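Local coordinates for segregation and condensation protein B (Mycobacterium tuberculosis, PDB 2Z99) that probably takes part in chromosome segregation and condensation during cell division, and is built from two winged-helix domains in each chain, at residues 41-44 with 45-48; 56-60 with 61-65; 98-101 with 102-106; 118-121 with 122-126; 155-158 with 159-163. All coordinates share one frame; numbering follows the deposited sequence.

Interaction 1 of 5, residues 41-44 with 45-48; sequences EQPV and YRVA
Gln42 and Arg46 lie side by side at the start of helix 44-60, where Pro43 takes the N-cap position. The firmer part of the contact faces the protein. Arg46 NE donates to Gln42 OE1 at 3.1 Å with an N-H...O angle of 155°; the oxygen sits at the edge of the guanidinium, in its plane, although the amide is turned 74° against that plane. Gln42 bends at chi2 (-64°), whereas the Arg46 chain runs extended to NE. Behind the pair, Val47 CG2 approaches Gln42 CB at 4.1 Å, and Val47 also packs on Leu36 and Ala37 of helix 33-40. Backbone bonds begin the helix: Val47 N to Pro43 O (3.2 Å) and Ala48 N to Val44 O (2.7 Å), with a weak one from Arg46 N to Pro43 O.

The outer side is solvent-facing: Pro43 and Tyr45 are both exposed and meet through carbon atoms, without a polar bond between their side chains. They point the same way, with Pro43 CG 3.9 Å from Tyr45 CE2 and the ring set obliquely to the proline; Arg46 CB lies near one ring face.

Gln42 NE2 donates to Glu10 and weakly to Thr40 O, and Arg46 NH2 weakly to Leu11 O. The amide therefore acts as a two-ended connector, its oxygen on the arginine and its nitrogen on a carboxylate, a polarity that probably favours this flip.

Interaction 2 of 5, residues 56-60 with 61-65; sequences DELTG and RDSGI
Leu58 and Arg61 run alongside each other in the same direction at the turn that leaves helix 44-60. The Arg61 chain, extended from CG to NE, brings the guanidinium obliquely past Leu58 CD2, which lies 3.5 Å from Arg61 NH2 and 4.0 Å from Arg61 CZ. Ser63 CB completes the cluster: it touches Leu58 CD2 at 3.8 Å and sits over one face of the guanidinium, offset toward its rim. Arg61 reaches this course with CG wedged between its own N and carbonyl carbon (chi1 59°), folding the chain back over the helix so that CG rests 3.5 Å from Leu58 O.

That carbonyl oxygen is gripped twice. Ser63 N meets Leu58 O at 2.8 Å in a nearly straight bond (174°), whereas Arg61 N, at 3.3 Å, stands above the opposite face of the carbonyl plane. Arg61 N also makes a weak bond to Glu57 O. Asp62, with positive phi (53°), turns the chain, and its carboxylate leads off to a salt bridge with Arg81. Ser63 OG accepts from Ile65 N at 3.1 Å, an ST turn.

Glu21 of the second subunit pairs with Arg61 NH2 and bonds to Ser63 OG and Gly64 N, placing this corner in the dimer interface. This is the turn by which the third helix of a winged-helix domain passes into the first strand of the wing hairpin, 65-70 and 73-78.

Interaction 3 of 5, residues 98-101 with 102-106; sequences LTRA and ALETL
Apolar contacts come first: Leu98, just before the helix, reaches over its first turn with both methyls. Leu98 CD2 lies 3.7 Å from Ala102 CB, while Leu98 CD1 meets Leu103 CD1 at 3.5 Å, tighter than usual van der Waals contact. The two leucine side chains cross at a slant.

Hydrogen bonds form the second group. Thr99 holds OG1 between its backbone N and carbonyl carbon (chi1 61°), turning the hydroxyl to the helix end, where it accepts from Ala102 N at 3.3 Å (156°). Thr99 O accepts from Leu103 N at 3.1 Å, and Glu104 N continues the ladder to Arg100 O at 2.9 Å.

Charge is the loosest component. Arg100 NE and Glu104 OE1 remain 5.6 Å apart, too far for an ion pair; Glu104 OE2 instead comes within 3.8 Å of the aliphatic Arg100 CG.

Ala102 and Thr105 also pack on Val131 of helix 129-137. A threonine N-cap flanked by leucines at N' and N4 is the hydrophobic staple, here starting helix 100-112, the first helix of the C-terminal winged-helix domain.

Interaction 4 of 5, residues 118-121 with 122-126; sequences ARVS and AVRGV
Ser121 O ends the helical bonding by taking Val126 N at 3.1 Å across Gly125, whose positive phi (77°) reverses the chain, while Gly125 N bonds weakly back to Ala122 O; together these make a Schellman motif. Upstream the regular ladder is intact, for example Val123 N to Arg119 O at 2.9 Å.

The side chain of Ser121 adds a second clasp. With OG swung opposite its own backbone N (chi1 -170°), the hydroxyl donates to Val126 O at 2.8 Å, coming from above the carbonyl plane, 50° out of it. Ser121 CA makes a CA-H...O contact with Val126 O at 3.4 Å. Val126 is thus held through both its N-H and its C=O by one residue, which fixes the chain where it leaves the helix.

Around the helix, Arg119 CG touches Val123 CG2 at 4.0 Å, an aliphatic contact on the exposed side. Arg124 CG lies 3.3 Å from Val120 O; its chain, bent at chi2 and chi3, lays one guanidinium face against Val126 CG2 (3.9 Å above the plane, toward the rim). Val120 and Arg124 also pack on Thr105 of helix 100-112.

The glycine closes the second helix of the C-terminal winged-helix domain and, by the order of elements, the first helix of its helix-turn-helix, with the Schellman turn leading toward helix 129-137.

Interaction 5 of 5, residues 155-158 with 159-163; sequences FATT and ELFLE
A threonine N-cap makes the strand-to-helix corner here: Thr158 follows strand 153-157, and its hydroxyl takes the N-H of Phe161 in the first turn of helix 159-165. The bond from Phe161 N to Thr158 OG1 is 3.2 Å long, with an N-H...O angle of 145°. At chi1 65° the hydroxyl is placed between the threonine's own N and carbonyl carbon, facing the helix end; Leu160 CB lies 3.6 Å from Thr158 OG1. Thr158 OG1 is also hydrogen-bonded to Gly139 O, so the capping oxygen has a second partner beside the N-H of Phe161, which would fix its rotation.

Thr157 supplies the apolar part. Its CG2 methyl sits over one face of the Phe161 ring, 3.8 Å from the centroid and 17° off the normal, a CH-pi contact displaced somewhat toward the rim; the exact separation is doubtful, because the threonine is modelled too near the ring. Thr158 O lies instead at the ring edge, near its plane, and 3.5 Å from Phe161 CB. Thr158 O also has Leu162 CG at 3.7 Å, so the carbonyl is lined by two helix side chains. Thr157 OG1 has its polar partner in Gln113 NE2.

On the side of helix 100-112, Phe161 packs on Leu106 and Ala110, and Thr157 on Val109 and Ala110; in the antiparallel sheet, strand 153-157 runs between strands 115-116 and 141-146.

Along the chain the five contacts follow one another in series, and in space they fall into two groups. Interactions 1 and 2 mark the start and the far end of helix 44-60 in the N-terminal domain, their centres about 22 Å apart; interactions 3, 4 and 5 belong to the C-terminal domain. The groups lie on opposite sides of the chain's centre, interactions 2 and 3 being about 45 Å apart between centres, with helix 83-94 between them in sequence. Helix 100-112 touches both helix 117-124 and the strand-to-helix corner at 155-163, so interaction 3 meets interactions 4 and 5. The result is an elongated molecule of two separate winged-helix units.

Interaction 1 of 5, residues 41-44 with 45-48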
loop_
_atom_site.group_PDB
_atom_site.type_symbol
_atom_site.label_atom_id
_atom_site.label_comp_id
_atom_site.label_asym_id
_atom_site.label_seq_id
_atom_site.Cartn_x
_atom_site.Cartn_y
_atom_site.Cartn_z
ATOM N N GLU A 41 -4.950 0.813 -22.237
ATOM C CA GLU A 41 -5.354 0.723 -23.640
ATOM C C GLU A 41 -4.221 0.418 -24.628
ATOM O O GLU A 41 -4.225 0.926 -25.743
ATOM C CB GLU A 41 -6.021 2.028 -24.053
ATOM C CG GLU A 41 -7.355 1.847 -24.711
ATOM C CD GLU A 41 -8.416 2.697 -24.058
ATOM O OE1 GLU A 41 -8.211 3.927 -23.948
ATOM O OE2 GLU A 41 -9.453 2.131 -23.648
ATOM N N GLN A 42 -3.270 -0.416 -24.225
ATOM C CA GLN A 42 -2.150 -0.766 -25.080
ATOM C C GLN A 42 -2.084 -2.266 -25.326
ATOM O O GLN A 42 -2.812 -3.043 -24.709
ATOM C CB GLN A 42 -0.830 -0.333 -24.425
ATOM C CG GLN A 42 -0.726 1.145 -24.125
ATOM C CD GLN A 42 -0.741 1.986 -25.375
ATOM O OE1 GLN A 42 0.107 1.822 -26.247
ATOM N NE2 GLN A 42 -1.706 2.893 -25.473
ATOM N N PRO A 43 -1.221 -2.693 -26.264
ATOM C CA PRO A 43 -1.082 -4.124 -26.547
ATOM C C PRO A 43 -0.315 -4.705 -25.363
ATOM O O PRO A 43 0.643 -4.089 -24.879
ATOM C CB PRO A 43 -0.255 -4.148 -27.830
ATOM C CG PRO A 43 -0.626 -2.871 -28.500
ATOM C CD PRO A 43 -0.639 -1.889 -27.355
ATOM N N VAL A 44 -0.718 -5.875 -24.882
ATOM C CA VAL A 44 -0.013 -6.436 -23.745
ATOM C C VAL A 44 1.463 -6.671 -24.031
ATOM O O VAL A 44 2.297 -6.434 -23.164
ATOM C CB VAL A 44 -0.663 -7.760 -23.235
ATOM C CG1 VAL A 44 -2.168 -7.644 -23.277
ATOM C CG2 VAL A 44 -0.170 -8.956 -24.035
ATOM N N TYR A 45 1.802 -7.110 -25.240
ATOM C CA TYR A 45 3.204 -7.378 -25.558
ATOM C C TYR A 45 4.075 -6.154 -25.283
ATOM O O TYR A 45 5.243 -6.279 -24.917
ATOM C CB TYR A 45 3.349 -7.811 -27.029
ATOM C CG TYR A 45 3.393 -6.675 -28.031
ATOM C CD1 TYR A 45 4.568 -5.956 -28.236
ATOM C CD2 TYR A 45 2.246 -6.276 -28.716
ATOM C CE1 TYR A 45 4.601 -4.863 -29.084
ATOM C CE2 TYR A 45 2.267 -5.190 -29.570
ATOM C CZ TYR A 45 3.454 -4.486 -29.746
ATOM O OH TYR A 45 3.494 -3.397 -30.589
ATOM N N ARG A 46 3.488 -4.976 -25.482
ATOM C CA ARG A 46 4.160 -3.695 -25.270
ATOM C C ARG A 46 4.334 -3.453 -23.762
ATOM O O ARG A 46 5.434 -3.147 -23.294
ATOM C CB ARG A 46 3.320 -2.581 -25.913
ATOM C CG ARG A 46 3.851 -1.154 -25.780
ATOM C CD ARG A 46 3.143 -0.270 -26.803
ATOM N NE ARG A 46 3.158 1.170 -26.539
ATOM C CZ ARG A 46 4.248 1.887 -26.299
ATOM N NH1 ARG A 46 5.432 1.293 -26.273
ATOM N NH2 ARG A 46 4.159 3.201 -26.122
ATOM N N VAL A 47 3.249 -3.603 -23.007
ATOM C CA VAL A 47 3.293 -3.419 -21.557
ATOM C C VAL A 47 4.264 -4.430 -20.943
ATOM O O VAL A 47 5.169 -4.067 -20.186
ATOM C CB VAL A 47 1.876 -3.601 -20.946
ATOM C CG1 VAL A 47 1.915 -3.476 -19.425
ATOM C CG2 VAL A 47 0.940 -2.569 -21.524
ATOM N N ALA A 48 4.084 -5.701 -21.284
ATOM C CA ALA A 48 4.946 -6.758 -20.772
ATOM C C ALA A 48 6.406 -6.383 -20.941
ATOM O O ALA A 48 7.211 -6.523 -20.020
ATOM C CB ALA A 48 4.659 -8.088 -21.505
#

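Interaction 2 of 5, residues 56-60 with 61-65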
loop_
_atom_site.group_PDB
_atom_site.type_symbol
_atom_site.label_atom_id
_atom_site.label_comp_id
_atom_site.label_asym_id
_atom_site.label_seq_id
_atom_site.Cartn_x
_atom_site.Cartn_y
_atom_site.Cartn_z
ATOM N N ASP A 56 14.414 -3.748 -15.345
ATOM C CA ASP A 56 15.843 -3.805 -15.653
ATOM C C ASP A 56 16.562 -2.525 -15.226
ATOM O O ASP A 56 17.676 -2.570 -14.699
ATOM C CB ASP A 56 16.080 -4.012 -17.152
ATOM C CG ASP A 56 15.797 -5.434 -17.610
ATOM O OD1 ASP A 56 15.895 -6.376 -16.786
ATOM O OD2 ASP A 56 15.496 -5.606 -18.817
ATOM N N GLU A 57 15.931 -1.380 -15.477
ATOM C CA GLU A 57 16.526 -0.096 -15.104
ATOM C C GLU A 57 16.683 0.024 -13.583
ATOM O O GLU A 57 17.740 0.427 -13.095
ATOM C CB GLU A 57 15.648 1.053 -15.598
ATOM C CG GLU A 57 15.368 1.041 -17.075
ATOM C CD GLU A 57 14.239 1.985 -17.457
ATOM O OE1 GLU A 57 13.782 2.755 -16.586
ATOM O OE2 GLU A 57 13.811 1.959 -18.632
ATOM N N LEU A 58 15.628 -0.319 -12.844
ATOM C CA LEU A 58 15.651 -0.242 -11.381
ATOM C C LEU A 58 16.758 -1.083 -10.775
ATOM O O LEU A 58 17.470 -0.623 -9.885
ATOM C CB LEU A 58 14.298 -0.667 -10.804
ATOM C CG LEU A 58 13.193 0.341 -11.154
ATOM C CD1 LEU A 58 11.822 -0.225 -10.813
ATOM C CD2 LEU A 58 13.461 1.659 -10.415
ATOM N N THR A 59 16.929 -2.310 -11.249
ATOM C CA THR A 59 17.992 -3.127 -10.680
ATOM C C THR A 59 19.305 -2.737 -11.315
ATOM O O THR A 59 20.370 -3.164 -10.894
ATOM C CB THR A 59 17.720 -4.645 -10.841
ATOM O OG1 THR A 59 18.887 -5.302 -11.344
ATOM C CG2 THR A 59 16.573 -4.879 -11.737
ATOM N N GLY A 60 19.223 -1.894 -12.330
ATOM C CA GLY A 60 20.430 -1.416 -12.969
ATOM C C GLY A 60 21.065 -0.364 -12.080
ATOM O O GLY A 60 22.282 -0.179 -12.091
ATOM N N ARG A 61 20.237 0.337 -11.306
ATOM C CA ARG A 61 20.751 1.355 -10.399
ATOM C C ARG A 61 20.625 0.923 -8.952
ATOM O O ARG A 61 20.795 1.725 -8.034
ATOM C CB ARG A 61 20.038 2.693 -10.609
ATOM C CG ARG A 61 18.546 2.711 -10.420
ATOM C CD ARG A 61 18.049 4.076 -10.857
ATOM N NE ARG A 61 16.624 4.293 -10.613
ATOM C CZ ARG A 61 16.078 4.472 -9.412
ATOM N NH1 ARG A 61 16.827 4.464 -8.307
ATOM N NH2 ARG A 61 14.770 4.665 -9.318
ATOM N N ASP A 62 20.333 -0.360 -8.766
ATOM C CA ASP A 62 20.194 -0.940 -7.444
ATOM C C ASP A 62 19.207 -0.126 -6.630
ATOM O O ASP A 62 19.469 0.224 -5.476
ATOM C CB ASP A 62 21.552 -0.975 -6.745
ATOM C CG ASP A 62 21.633 -2.071 -5.713
ATOM O OD1 ASP A 62 20.722 -2.921 -5.696
ATOM O OD2 ASP A 62 22.604 -2.107 -4.933
ATOM N N SER A 63 18.065 0.170 -7.236
ATOM C CA SER A 63 17.056 0.963 -6.568
ATOM C C SER A 63 16.542 0.312 -5.282
ATOM O O SER A 63 16.736 -0.885 -5.053
ATOM C CB SER A 63 15.886 1.224 -7.512
ATOM O OG SER A 63 14.908 2.006 -6.854
ATOM N N GLY A 64 15.904 1.116 -4.433
ATOM C CA GLY A 64 15.338 0.584 -3.207
ATOM C C GLY A 64 14.103 -0.210 -3.607
ATOM O O GLY A 64 13.669 -1.136 -2.916
ATOM N N ILE A 65 13.550 0.162 -4.753
ATOM C CA ILE A 65 12.370 -0.478 -5.312
ATOM C C ILE A 65 12.757 -1.531 -6.350
ATOM O O ILE A 65 13.579 -1.276 -7.243
ATOM C CB ILE A 65 11.448 0.564 -5.979
ATOM C CG1 ILE A 65 11.017 1.610 -4.950
ATOM C CG2 ILE A 65 10.238 -0.125 -6.592
ATOM C CD1 ILE A 65 10.216 2.758 -5.534
#

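Interaction 3 of 5, residues 98-101 with 102-106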
loop_
_atom_site.group_PDB
_atom_site.type_symbol
_atom_site.label_atom_id
_atom_site.label_comp_id
_atom_site.label_asym_id
_atom_site.label_seq_id
_atom_site.Cartn_x
_atom_site.Cartn_y
_atom_site.Cartn_z
ATOM N N LEU A 98 6.841 8.516 25.299
ATOM C CA LEU A 98 6.549 8.424 26.726
ATOM C C LEU A 98 5.687 9.598 27.175
ATOM O O LEU A 98 5.959 10.754 26.834
ATOM C CB LEU A 98 7.843 8.400 27.554
ATOM C CG LEU A 98 8.615 7.081 27.702
ATOM C CD1 LEU A 98 9.869 7.307 28.539
ATOM C CD2 LEU A 98 7.731 6.038 28.363
ATOM N N THR A 99 4.643 9.292 27.937
ATOM C CA THR A 99 3.741 10.310 28.451
ATOM C C THR A 99 4.491 11.127 29.495
ATOM O O THR A 99 5.508 10.684 30.022
ATOM C CB THR A 99 2.504 9.666 29.100
ATOM O OG1 THR A 99 2.913 8.841 30.199
ATOM C CG2 THR A 99 1.765 8.802 28.088
ATOM N N ARG A 100 4.002 12.323 29.790
ATOM C CA ARG A 100 4.667 13.160 30.774
ATOM C C ARG A 100 4.701 12.466 32.133
ATOM O O ARG A 100 5.667 12.594 32.885
ATOM C CB ARG A 100 3.959 14.508 30.885
ATOM C CG ARG A 100 4.613 15.463 31.870
ATOM C CD ARG A 100 4.093 16.893 31.720
ATOM N NE ARG A 100 4.603 17.562 30.519
ATOM C CZ ARG A 100 4.158 17.355 29.280
ATOM N NH1 ARG A 100 3.175 16.492 29.050
ATOM N NH2 ARG A 100 4.707 18.011 28.263
ATOM N N ALA A 101 3.645 11.725 32.444
ATOM C CA ALA A 101 3.589 11.015 33.710
ATOM C C ALA A 101 4.770 10.054 33.781
ATOM O O ALA A 101 5.439 9.956 34.809
ATOM C CB ALA A 101 2.278 10.245 33.827
ATOM N N ALA A 102 5.022 9.353 32.678
ATOM C CA ALA A 102 6.121 8.396 32.606
ATOM C C ALA A 102 7.473 9.079 32.798
ATOM O O ALA A 102 8.269 8.649 33.623
ATOM C CB ALA A 102 6.089 7.673 31.276
ATOM N N LEU A 103 7.741 10.134 32.036
ATOM C CA LEU A 103 9.010 10.832 32.181
ATOM C C LEU A 103 9.168 11.277 33.631
ATOM O O LEU A 103 10.246 11.174 34.228
ATOM C CB LEU A 103 9.076 12.051 31.251
ATOM C CG LEU A 103 9.337 11.864 29.747
ATOM C CD1 LEU A 103 10.198 10.622 29.532
ATOM C CD2 LEU A 103 8.028 11.741 28.985
ATOM N N GLU A 104 8.067 11.763 34.192
ATOM C CA GLU A 104 8.028 12.226 35.566
ATOM C C GLU A 104 8.566 11.139 36.489
ATOM O O GLU A 104 9.498 11.366 37.250
ATOM C CB GLU A 104 6.586 12.540 35.958
ATOM C CG GLU A 104 6.392 13.840 36.718
ATOM C CD GLU A 104 6.068 15.008 35.803
ATOM O OE1 GLU A 104 7.005 15.551 35.177
ATOM O OE2 GLU A 104 4.870 15.371 35.704
ATOM N N THR A 105 7.978 9.951 36.420
ATOM C CA THR A 105 8.412 8.864 37.282
ATOM C C THR A 105 9.783 8.348 36.902
ATOM O O THR A 105 10.486 7.774 37.731
ATOM C CB THR A 105 7.380 7.691 37.308
ATOM O OG1 THR A 105 8.063 6.436 37.251
ATOM C CG2 THR A 105 6.421 7.794 36.167
ATOM N N LEU A 106 10.176 8.558 35.654
ATOM C CA LEU A 106 11.492 8.112 35.223
ATOM C C LEU A 106 12.488 8.984 35.976
ATOM O O LEU A 106 13.465 8.490 36.533
ATOM C CB LEU A 106 11.673 8.314 33.717
ATOM C CG LEU A 106 12.701 7.452 32.973
ATOM C CD1 LEU A 106 13.142 8.220 31.746
ATOM C CD2 LEU A 106 13.909 7.128 33.838
#

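Interaction 4 of 5, residues 118-121 with 122-126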
loop_
_atom_site.group_PDB
_atom_site.type_symbol
_atom_site.label_atom_id
_atom_site.label_comp_id
_atom_site.label_asym_id
_atom_site.label_seq_id
_atom_site.Cartn_x
_atom_site.Cartn_y
_atom_site.Cartn_z
ATOM N N ALA A 118 7.785 1.756 46.204
ATOM C CA ALA A 118 6.973 2.326 47.273
ATOM C C ALA A 118 7.289 3.807 47.434
ATOM O O ALA A 118 6.401 4.602 47.718
ATOM C CB ALA A 118 7.225 1.599 48.576
ATOM N N ARG A 119 8.550 4.186 47.250
ATOM C CA ARG A 119 8.916 5.593 47.378
ATOM C C ARG A 119 8.599 6.351 46.097
ATOM O O ARG A 119 8.396 7.564 46.117
ATOM C CB ARG A 119 10.399 5.763 47.709
ATOM C CG ARG A 119 10.800 7.219 47.950
ATOM C CD ARG A 119 12.306 7.389 48.116
ATOM N NE ARG A 119 12.738 7.644 49.493
ATOM C CZ ARG A 119 12.457 6.869 50.540
ATOM N NH1 ARG A 119 11.723 5.770 50.387
ATOM N NH2 ARG A 119 12.930 7.184 51.742
ATOM N N VAL A 120 8.575 5.641 44.977
ATOM C CA VAL A 120 8.249 6.277 43.715
ATOM C C VAL A 120 6.747 6.550 43.713
ATOM O O VAL A 120 6.288 7.607 43.287
ATOM C CB VAL A 120 8.590 5.374 42.514
ATOM C CG1 VAL A 120 8.117 6.030 41.242
ATOM C CG2 VAL A 120 10.092 5.129 42.450
ATOM N N SER A 121 5.983 5.583 44.192
ATOM C CA SER A 121 4.546 5.727 44.256
ATOM C C SER A 121 4.187 6.884 45.205
ATOM O O SER A 121 3.320 7.710 44.903
ATOM C CB SER A 121 3.931 4.416 44.734
ATOM O OG SER A 121 2.532 4.433 44.585
ATOM N N ALA A 122 4.872 6.952 46.339
ATOM C CA ALA A 122 4.609 8.006 47.304
ATOM C C ALA A 122 5.008 9.365 46.745
ATOM O O ALA A 122 4.213 10.310 46.764
ATOM C CB ALA A 122 5.352 7.736 48.599
ATOM N N VAL A 123 6.234 9.460 46.245
ATOM C CA VAL A 123 6.731 10.707 45.670
ATOM C C VAL A 123 5.860 11.210 44.521
ATOM O O VAL A 123 5.702 12.415 44.348
ATOM C CB VAL A 123 8.185 10.543 45.169
ATOM C CG1 VAL A 123 8.594 11.728 44.297
ATOM C CG2 VAL A 123 9.118 10.428 46.355
ATOM N N ARG A 124 5.297 10.301 43.733
ATOM C CA ARG A 124 4.452 10.712 42.620
ATOM C C ARG A 124 3.025 10.967 43.117
ATOM O O ARG A 124 2.255 11.711 42.499
ATOM C CB ARG A 124 4.420 9.634 41.531
ATOM C CG ARG A 124 5.681 9.503 40.672
ATOM C CD ARG A 124 5.718 10.491 39.508
ATOM N NE ARG A 124 4.498 10.520 38.681
ATOM C CZ ARG A 124 3.936 9.461 38.092
ATOM N NH1 ARG A 124 4.465 8.252 38.224
ATOM N NH2 ARG A 124 2.846 9.609 37.350
ATOM N N GLY A 125 2.683 10.337 44.234
ATOM C CA GLY A 125 1.357 10.488 44.797
ATOM C C GLY A 125 0.313 9.673 44.067
ATOM O O GLY A 125 -0.861 10.023 44.082
ATOM N N VAL A 126 0.724 8.578 43.436
ATOM C CA VAL A 126 -0.208 7.735 42.693
ATOM C C VAL A 126 0.389 6.351 42.437
ATOM O O VAL A 126 1.585 6.148 42.605
ATOM C CB VAL A 126 -0.547 8.350 41.307
ATOM C CG1 VAL A 126 -1.261 9.682 41.457
ATOM C CG2 VAL A 126 0.729 8.549 40.516
#

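Interaction 5 of 5, residues 155-158 with 159-163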
loop_
_atom_site.group_PDB
_atom_site.type_symbol
_atom_site.label_atom_id
_atom_site.label_comp_id
_atom_site.label_asym_id
_atom_site.label_seq_id
_atom_site.Cartn_x
_atom_site.Cartn_y
_atom_site.Cartn_z
ATOM N N PHE A 155 15.370 0.075 42.506
ATOM C CA PHE A 155 15.503 0.298 41.068
ATOM C C PHE A 155 16.536 1.343 40.711
ATOM O O PHE A 155 16.924 2.168 41.537
ATOM C CB PHE A 155 14.163 0.739 40.449
ATOM C CG PHE A 155 13.109 -0.326 40.452
ATOM C CD1 PHE A 155 12.365 -0.585 41.596
ATOM C CD2 PHE A 155 12.900 -1.111 39.323
ATOM C CE1 PHE A 155 11.436 -1.606 41.620
ATOM C CE2 PHE A 155 11.969 -2.139 39.335
ATOM C CZ PHE A 155 11.237 -2.389 40.481
ATOM N N ALA A 156 16.968 1.307 39.455
ATOM C CA ALA A 156 17.930 2.272 38.965
ATOM C C ALA A 156 17.778 2.418 37.468
ATOM O O ALA A 156 17.216 1.552 36.796
ATOM C CB ALA A 156 19.344 1.831 39.306
ATOM N N THR A 157 18.266 3.534 36.951
ATOM C CA THR A 157 18.219 3.789 35.532
ATOM C C THR A 157 19.336 2.955 34.930
ATOM O O THR A 157 20.404 2.817 35.524
ATOM C CB THR A 157 18.468 5.264 35.230
ATOM O OG1 THR A 157 19.726 5.664 35.789
ATOM C CG2 THR A 157 17.365 6.117 35.825
ATOM N N THR A 158 19.079 2.388 33.760
ATOM C CA THR A 158 20.056 1.556 33.084
ATOM C C THR A 158 21.123 2.406 32.417
ATOM O O THR A 158 21.224 3.603 32.668
ATOM C CB THR A 158 19.378 0.707 32.015
ATOM O OG1 THR A 158 18.853 1.564 30.992
ATOM C CG2 THR A 158 18.240 -0.101 32.632
ATOM N N GLU A 159 21.925 1.770 31.569
ATOM C CA GLU A 159 22.980 2.452 30.830
ATOM C C GLU A 159 22.319 3.055 29.592
ATOM O O GLU A 159 22.654 4.159 29.160
ATOM C CB GLU A 159 24.053 1.450 30.402
ATOM C CG GLU A 159 24.640 0.617 31.536
ATOM C CD GLU A 159 25.403 1.451 32.550
ATOM O OE1 GLU A 159 26.360 2.153 32.147
ATOM O OE2 GLU A 159 25.050 1.398 33.750
ATOM N N LEU A 160 21.372 2.310 29.033
ATOM C CA LEU A 160 20.631 2.737 27.856
ATOM C C LEU A 160 19.941 4.065 28.158
ATOM O O LEU A 160 19.773 4.905 27.272
ATOM C CB LEU A 160 19.599 1.669 27.484
ATOM C CG LEU A 160 18.949 1.711 26.101
ATOM C CD1 LEU A 160 18.069 0.482 25.941
ATOM C CD2 LEU A 160 18.141 2.987 25.922
ATOM N N PHE A 161 19.540 4.241 29.414
ATOM C CA PHE A 161 18.885 5.470 29.849
ATOM C C PHE A 161 19.835 6.642 29.628
ATOM O O PHE A 161 19.437 7.711 29.161
ATOM C CB PHE A 161 18.526 5.380 31.334
ATOM C CG PHE A 161 18.316 6.714 31.986
ATOM C CD1 PHE A 161 17.188 7.472 31.708
ATOM C CD2 PHE A 161 19.270 7.228 32.858
ATOM C CE1 PHE A 161 17.015 8.723 32.286
ATOM C CE2 PHE A 161 19.107 8.479 33.442
ATOM C CZ PHE A 161 17.977 9.229 33.157
ATOM N N LEU A 162 21.096 6.425 29.982
ATOM C CA LEU A 162 22.125 7.442 29.824
ATOM C C LEU A 162 22.301 7.743 28.338
ATOM O O LEU A 162 22.646 8.863 27.957
ATOM C CB LEU A 162 23.438 6.941 30.424
ATOM C CG LEU A 162 23.362 6.547 31.903
ATOM C CD1 LEU A 162 24.582 5.728 32.289
ATOM C CD2 LEU A 162 23.253 7.796 32.762
ATOM N N GLU A 163 22.049 6.737 27.505
ATOM C CA GLU A 163 22.168 6.879 26.058
ATOM C C GLU A 163 21.008 7.673 25.464
ATOM O O GLU A 163 21.193 8.813 25.039
ATOM C CB GLU A 163 22.239 5.501 25.396
ATOM C CG GLU A 163 23.537 4.750 25.647
ATOM C CD GLU A 163 23.555 3.381 24.994
ATOM O OE1 GLU A 163 23.285 3.296 23.774
ATOM O OE2 GLU A 163 23.841 2.391 25.700
#